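Local coordinates for protein glucose-6-phosphate isomerase (Plasmodium falciparum, PDB 3QKI) that probably catalyses the reversible isomerisation of alpha-D-glucose 6-phosphate to beta-D-fructose 6-phosphate, the second step of glycolysis, at residues Y65-R70 / S513-F518; N375-P380 / I441-I446. All blocks are in the same frame, centred on the assembly; numbering follows the deposited sequence.

Contact 1 of 2, residues Y65-R70 / S513-F518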
loop_
_atom_site.group_PDB
_atom_site.type_symbol
_atom_site.label_atom_id
_atom_site.label_comp_id
_atom_site.label_asym_id
_atom_site.label_seq_id
_atom_site.Cartn_x
_atom_site.Cartn_y
_atom_site.Cartn_z
ATOM N N TYR A 65 17.921 16.675 -8.087
ATOM C CA TYR A 65 18.908 15.775 -8.661
ATOM C C TYR A 65 18.283 14.382 -8.860
ATOM O O TYR A 65 17.540 13.891 -8.000
ATOM C CB TYR A 65 20.118 15.611 -7.707
ATOM C CG TYR A 65 21.134 16.739 -7.670
ATOM C CD1 TYR A 65 22.498 16.469 -7.598
ATOM C CD2 TYR A 65 20.733 18.070 -7.576
ATOM C CE1 TYR A 65 23.438 17.498 -7.508
ATOM C CE2 TYR A 65 21.666 19.110 -7.539
ATOM C CZ TYR A 65 23.017 18.819 -7.503
ATOM O OH TYR A 65 23.935 19.842 -7.408
ATOM N N MET A 66 18.576 13.754 -9.991
ATOM C CA MET A 66 18.212 12.364 -10.210
ATOM C C MET A 66 19.538 11.628 -10.332
ATOM O O MET A 66 20.381 11.992 -11.161
ATOM C CB MET A 66 17.363 12.121 -11.462
ATOM C CG MET A 66 17.015 10.654 -11.612
ATOM S SD MET A 66 15.937 10.219 -12.975
ATOM C CE MET A 66 17.106 10.564 -14.413
ATOM N N ASP A 67 19.722 10.610 -9.491
ATOM C CA ASP A 67 20.935 9.815 -9.465
ATOM C C ASP A 67 20.650 8.387 -9.960
ATOM O O ASP A 67 20.051 7.572 -9.250
ATOM C CB ASP A 67 21.556 9.875 -8.040
ATOM C CG ASP A 67 22.824 9.074 -7.822
ATOM O OD1 ASP A 67 23.237 8.355 -8.746
ATOM O OD2 ASP A 67 23.383 9.127 -6.687
ATOM N N LEU A 68 21.105 8.091 -11.186
ATOM C CA LEU A 68 20.957 6.777 -11.818
ATOM C C LEU A 68 22.222 5.931 -11.679
ATOM O O LEU A 68 22.317 4.869 -12.311
ATOM C CB LEU A 68 20.626 6.941 -13.318
ATOM C CG LEU A 68 19.282 7.580 -13.686
ATOM C CD1 LEU A 68 19.194 7.787 -15.171
ATOM C CD2 LEU A 68 18.111 6.720 -13.242
ATOM N N SER A 69 23.193 6.376 -10.864
ATOM C CA SER A 69 24.474 5.667 -10.784
ATOM C C SER A 69 24.429 4.269 -10.177
ATOM O O SER A 69 25.317 3.459 -10.464
ATOM C CB SER A 69 25.546 6.527 -10.112
ATOM O OG SER A 69 25.198 6.758 -8.761
ATOM N N ARG A 70 23.413 3.966 -9.351
ATOM C CA ARG A 70 23.303 2.637 -8.773
ATOM C C ARG A 70 22.435 1.747 -9.646
ATOM O O ARG A 70 21.654 0.957 -9.140
ATOM C CB ARG A 70 22.837 2.670 -7.303
ATOM C CG ARG A 70 23.790 3.424 -6.398
ATOM C CD ARG A 70 23.102 3.811 -5.115
ATOM N NE ARG A 70 23.875 4.795 -4.386
ATOM C CZ ARG A 70 23.941 6.087 -4.688
ATOM N NH1 ARG A 70 23.262 6.571 -5.726
ATOM N NH2 ARG A 70 24.715 6.896 -3.982
ATOM N N SER A 513 19.102 1.000 -7.565
ATOM C CA SER A 513 18.300 2.101 -7.041
ATOM C C SER A 513 18.446 3.395 -7.837
ATOM O O SER A 513 19.516 3.698 -8.385
ATOM C CB SER A 513 18.618 2.380 -5.570
ATOM O OG SER A 513 19.907 2.924 -5.413
ATOM N N THR A 514 17.371 4.181 -7.834
ATOM C CA THR A 514 17.364 5.520 -8.378
ATOM C C THR A 514 17.099 6.435 -7.198
ATOM O O THR A 514 16.211 6.147 -6.390
ATOM C CB THR A 514 16.290 5.680 -9.456
ATOM O OG1 THR A 514 16.582 4.777 -10.522
ATOM C CG2 THR A 514 16.222 7.108 -9.980
ATOM N N LEU A 515 17.872 7.509 -7.075
ATOM C CA LEU A 515 17.665 8.517 -6.038
ATOM C C LEU A 515 17.145 9.801 -6.662
ATOM O O LEU A 515 17.719 10.303 -7.629
ATOM C CB LEU A 515 18.944 8.818 -5.240
ATOM C CG LEU A 515 19.570 7.702 -4.413
ATOM C CD1 LEU A 515 20.843 8.199 -3.752
ATOM C CD2 LEU A 515 18.672 7.280 -3.298
ATOM N N LEU A 516 16.057 10.330 -6.110
ATOM C CA LEU A 516 15.467 11.614 -6.509
ATOM C C LEU A 516 15.547 12.508 -5.277
ATOM O O LEU A 516 14.904 12.202 -4.260
ATOM C CB LEU A 516 14.004 11.470 -6.990
ATOM C CG LEU A 516 13.779 10.754 -8.315
ATOM C CD1 LEU A 516 12.301 10.381 -8.502
ATOM C CD2 LEU A 516 14.215 11.620 -9.500
ATOM N N LEU A 517 16.381 13.572 -5.344
ATOM C CA LEU A 517 16.559 14.471 -4.206
ATOM C C LEU A 517 16.153 15.885 -4.567
ATOM O O LEU A 517 16.806 16.509 -5.395
ATOM C CB LEU A 517 18.005 14.410 -3.621
ATOM C CG LEU A 517 18.352 15.352 -2.441
ATOM C CD1 LEU A 517 17.406 15.147 -1.242
ATOM C CD2 LEU A 517 19.792 15.139 -1.989
ATOM N N PHE A 518 15.069 16.377 -3.937
ATOM C CA PHE A 518 14.533 17.724 -4.178
ATOM C C PHE A 518 14.939 18.639 -3.043
ATOM O O PHE A 518 15.257 18.160 -1.959
ATOM C CB PHE A 518 12.994 17.677 -4.253
ATOM C CG PHE A 518 12.368 16.888 -5.392
ATOM C CD1 PHE A 518 11.905 17.531 -6.530
ATOM C CD2 PHE A 518 12.207 15.510 -5.300
ATOM C CE1 PHE A 518 11.325 16.811 -7.578
ATOM C CE2 PHE A 518 11.611 14.792 -6.332
ATOM C CZ PHE A 518 11.167 15.444 -7.469
HETATM O O HOH W 1 21.445 5.517 -8.071
#
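A chi1 of -179° swings Met66 CG opposite the backbone N, while Leu516 turns its CG away from its own carbonyl carbon (chi1 -69°); the two side chains thus lie side by side, with Met66 CG 3.6 Å from Leu516 CD2. They form a non-hydrogen-bonded pair of an antiparallel ladder in the mixed sheet of the isomerase. On either side of it, Tyr65 with Leu517 and Asp67 with Leu515 are hydrogen-bonded pairs; Asp67 N reaches Leu515 O at 2.8 Å. Flexible Met66 and branched Leu516 suit the buried face, where helices 356-371 and 523-543, respectively, cover them.

The face of Asp67 and Arg70 holds a salt bridge among hydrophobic residues. Asp67 OD1 accepts from Ser69 N, making an Asx turn, and from Ser69 OG on its syn lone pair. Asp67 OD2 receives Arg70 NH1 at 2.7 Å in a salt bridge that lies in the guanidinium plane but comes from above the carboxylate. Arg70 is long enough to lay a guanidinium face over Leu515 CD1, and its NE pairs with Asp477. Ser69 OG also bonds Ser586 of the second subunit, so this buried polar group borders the dimer interface. Beside Arg70, water 1 bridges the two backbones: it accepts from Arg70 N, and its oxygen lies 2.7 Å from both Asp67 O and Ser513 O.

Contact 2 of 2, residues N375-P380 / I441-I446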
loop_
_atom_site.group_PDB
_atom_site.type_symbol
_atom_site.label_atom_id
_atom_site.label_comp_id
_atom_site.label_asym_id
_atom_site.label_seq_id
_atom_site.Cartn_x
_atom_site.Cartn_y
_atom_site.Cartn_z
ATOM N N ASN A 375 9.369 -6.006 -10.713
ATOM C CA ASN A 375 8.797 -5.195 -9.640
ATOM C C ASN A 375 9.498 -3.862 -9.547
ATOM O O ASN A 375 10.644 -3.751 -9.971
ATOM C CB ASN A 375 8.925 -5.909 -8.284
ATOM C CG ASN A 375 8.101 -7.130 -8.157
ATOM O OD1 ASN A 375 6.922 -7.085 -7.856
ATOM N ND2 ASN A 375 8.707 -8.255 -8.408
ATOM N N VAL A 376 8.809 -2.849 -8.986
ATOM C CA VAL A 376 9.371 -1.528 -8.702
ATOM C C VAL A 376 8.846 -1.161 -7.319
ATOM O O VAL A 376 7.625 -1.179 -7.110
ATOM C CB VAL A 376 8.995 -0.406 -9.727
ATOM C CG1 VAL A 376 9.501 0.964 -9.252
ATOM C CG2 VAL A 376 9.494 -0.713 -11.133
ATOM N N ALA A 377 9.747 -0.796 -6.394
ATOM C CA ALA A 377 9.366 -0.298 -5.062
ATOM C C ALA A 377 9.481 1.234 -5.072
ATOM O O ALA A 377 10.558 1.770 -5.365
ATOM C CB ALA A 377 10.255 -0.904 -3.977
ATOM N N ILE A 378 8.363 1.928 -4.787
ATOM C CA ILE A 378 8.291 3.397 -4.736
ATOM C C ILE A 378 8.402 3.747 -3.293
ATOM O O ILE A 378 7.492 3.452 -2.505
ATOM C CB ILE A 378 7.000 3.964 -5.361
ATOM C CG1 ILE A 378 6.873 3.587 -6.857
ATOM C CG2 ILE A 378 6.920 5.498 -5.148
ATOM C CD1 ILE A 378 8.005 4.169 -7.889
ATOM N N LEU A 379 9.557 4.287 -2.918
ATOM C CA LEU A 379 9.894 4.532 -1.511
ATOM C C LEU A 379 10.260 5.985 -1.186
ATOM O O LEU A 379 11.442 6.330 -1.125
ATOM C CB LEU A 379 10.995 3.553 -1.072
ATOM C CG LEU A 379 10.810 2.085 -1.461
ATOM C CD1 LEU A 379 12.102 1.326 -1.257
ATOM C CD2 LEU A 379 9.626 1.441 -0.686
ATOM N N PRO A 380 9.250 6.853 -0.998
ATOM C CA PRO A 380 9.555 8.246 -0.636
ATOM C C PRO A 380 9.947 8.336 0.850
ATOM O O PRO A 380 9.222 7.828 1.704
ATOM C CB PRO A 380 8.252 8.982 -0.930
ATOM C CG PRO A 380 7.172 7.944 -0.785
ATOM C CD PRO A 380 7.787 6.606 -1.048
ATOM N N ILE A 441 14.648 -6.373 -6.126
ATOM C CA ILE A 441 13.578 -5.407 -6.400
ATOM C C ILE A 441 14.169 -4.002 -6.618
ATOM O O ILE A 441 14.550 -3.356 -5.638
ATOM C CB ILE A 441 12.477 -5.413 -5.291
ATOM C CG1 ILE A 441 11.748 -6.786 -5.272
ATOM C CG2 ILE A 441 11.452 -4.269 -5.523
ATOM C CD1 ILE A 441 11.567 -7.218 -4.114
ATOM N N PRO A 442 14.214 -3.501 -7.885
ATOM C CA PRO A 442 14.722 -2.135 -8.125
ATOM C C PRO A 442 13.895 -1.123 -7.331
ATOM O O PRO A 442 12.672 -1.222 -7.291
ATOM C CB PRO A 442 14.516 -1.949 -9.636
ATOM C CG PRO A 442 14.575 -3.352 -10.171
ATOM C CD PRO A 442 13.834 -4.154 -9.152
ATOM N N VAL A 443 14.557 -0.192 -6.669
ATOM C CA VAL A 443 13.880 0.794 -5.833
ATOM C C VAL A 443 14.028 2.204 -6.412
ATOM O O VAL A 443 15.022 2.517 -7.077
ATOM C CB VAL A 443 14.296 0.732 -4.329
ATOM C CG1 VAL A 443 14.062 -0.640 -3.714
ATOM C CG2 VAL A 443 15.739 1.179 -4.090
ATOM N N GLU A 444 13.037 3.052 -6.124
ATOM C CA GLU A 444 13.058 4.458 -6.501
ATOM C C GLU A 444 12.840 5.211 -5.182
ATOM O O GLU A 444 11.771 5.105 -4.577
ATOM C CB GLU A 444 11.988 4.764 -7.562
ATOM C CG GLU A 444 12.320 4.124 -8.898
ATOM C CD GLU A 444 11.304 4.216 -10.026
ATOM O OE1 GLU A 444 10.471 5.149 -10.017
ATOM O OE2 GLU A 444 11.381 3.378 -10.953
ATOM N N LEU A 445 13.914 5.841 -4.687
ATOM C CA LEU A 445 13.946 6.589 -3.427
ATOM C C LEU A 445 13.793 8.068 -3.717
ATOM O O LEU A 445 14.443 8.593 -4.638
ATOM C CB LEU A 445 15.237 6.327 -2.633
ATOM C CG LEU A 445 15.683 4.850 -2.405
ATOM C CD1 LEU A 445 16.900 4.783 -1.518
ATOM C CD2 LEU A 445 14.621 4.041 -1.752
ATOM N N ILE A 446 12.861 8.720 -2.984
ATOM C CA ILE A 446 12.533 10.138 -3.148
ATOM C C ILE A 446 12.753 10.810 -1.804
ATOM O O ILE A 446 12.252 10.326 -0.785
ATOM C CB ILE A 446 11.089 10.333 -3.709
ATOM C CG1 ILE A 446 10.956 9.633 -5.076
ATOM C CG2 ILE A 446 10.750 11.830 -3.833
ATOM C CD1 ILE A 446 9.567 9.161 -5.443
#
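Glu444 joins the two segments through its backbone: its N donates to Ala377 O at 2.9 Å, with a C=O...N angle of 178°, and its O accepts from Leu379 N at 2.9 Å. Ala377 N adds a bond to Pro442 O at 3.1 Å, whereas Ile446 N to Leu379 O is weak. Glu444 thus bonds the residues either side of its bridge partner Ile378, as in a parallel ladder, here part of the mixed sheet in a sugar isomerase (SIS) domain of the GPI family. Pro442 gives the ladder a carbonyl without needing an N-H, and Pro442 CD rests 3.3 Å from Asn375 O.

The carboxylate of Glu444 is buried, yet Arg536 forms a salt bridge with OE2 and Tyr533 OH a hydrogen bond with OE1, which would probably stabilise its negative charge. An extended chain beyond CG (chi2 174°) lays it against two neighbouring branches of strand 375-380: Val376 CG1 lies 3.5 Å from Glu444 OE2, and Ile378 CD1 touches Glu444 OE1.

On the face of Ala377 and Leu379 the contacts are between aliphatic groups. Small Ala377 leaves its CB against Val443 CG1 and Ile441 CG2, while the larger Leu379 sends CD1 across to Val443 CG1 at 3.7 Å and to Leu445 CD2. Further along, Pro380 CB meets Ile446 CB at 4.2 Å on the face of Glu444.

Helix 428-437 packs on Leu379, Ile441 and Val443, and includes His429, a fructose 6-phosphate-binding residue whose side chain is about 11 Å from that of Leu379. Strand 418-420 flanks 375-380, and strand 513-518 borders 443-448.

Overall arrangement
Both contacts are buried and belong to one mixed sheet, in which strands 513-518 and 443-448 are neighbours: Leu516 N lies 2.8 Å from Leu445 O, a probable hydrogen bond, and Leu515 packs on Leu445. Contact 1 is the antiparallel side of this sheet, contact 2 the parallel side, closer to the chain's centre. Their polar chemistry differs accordingly. In contact 1 the charged pair is local to residues 65-70, with a water bridging the nearby backbones, and meets the second subunit; in contact 2 a single carboxylate is matched by helix 523-543, the helix that also packs on Leu516 of contact 1. Contact 2 touches the second subunit near Asn375 and Ile441.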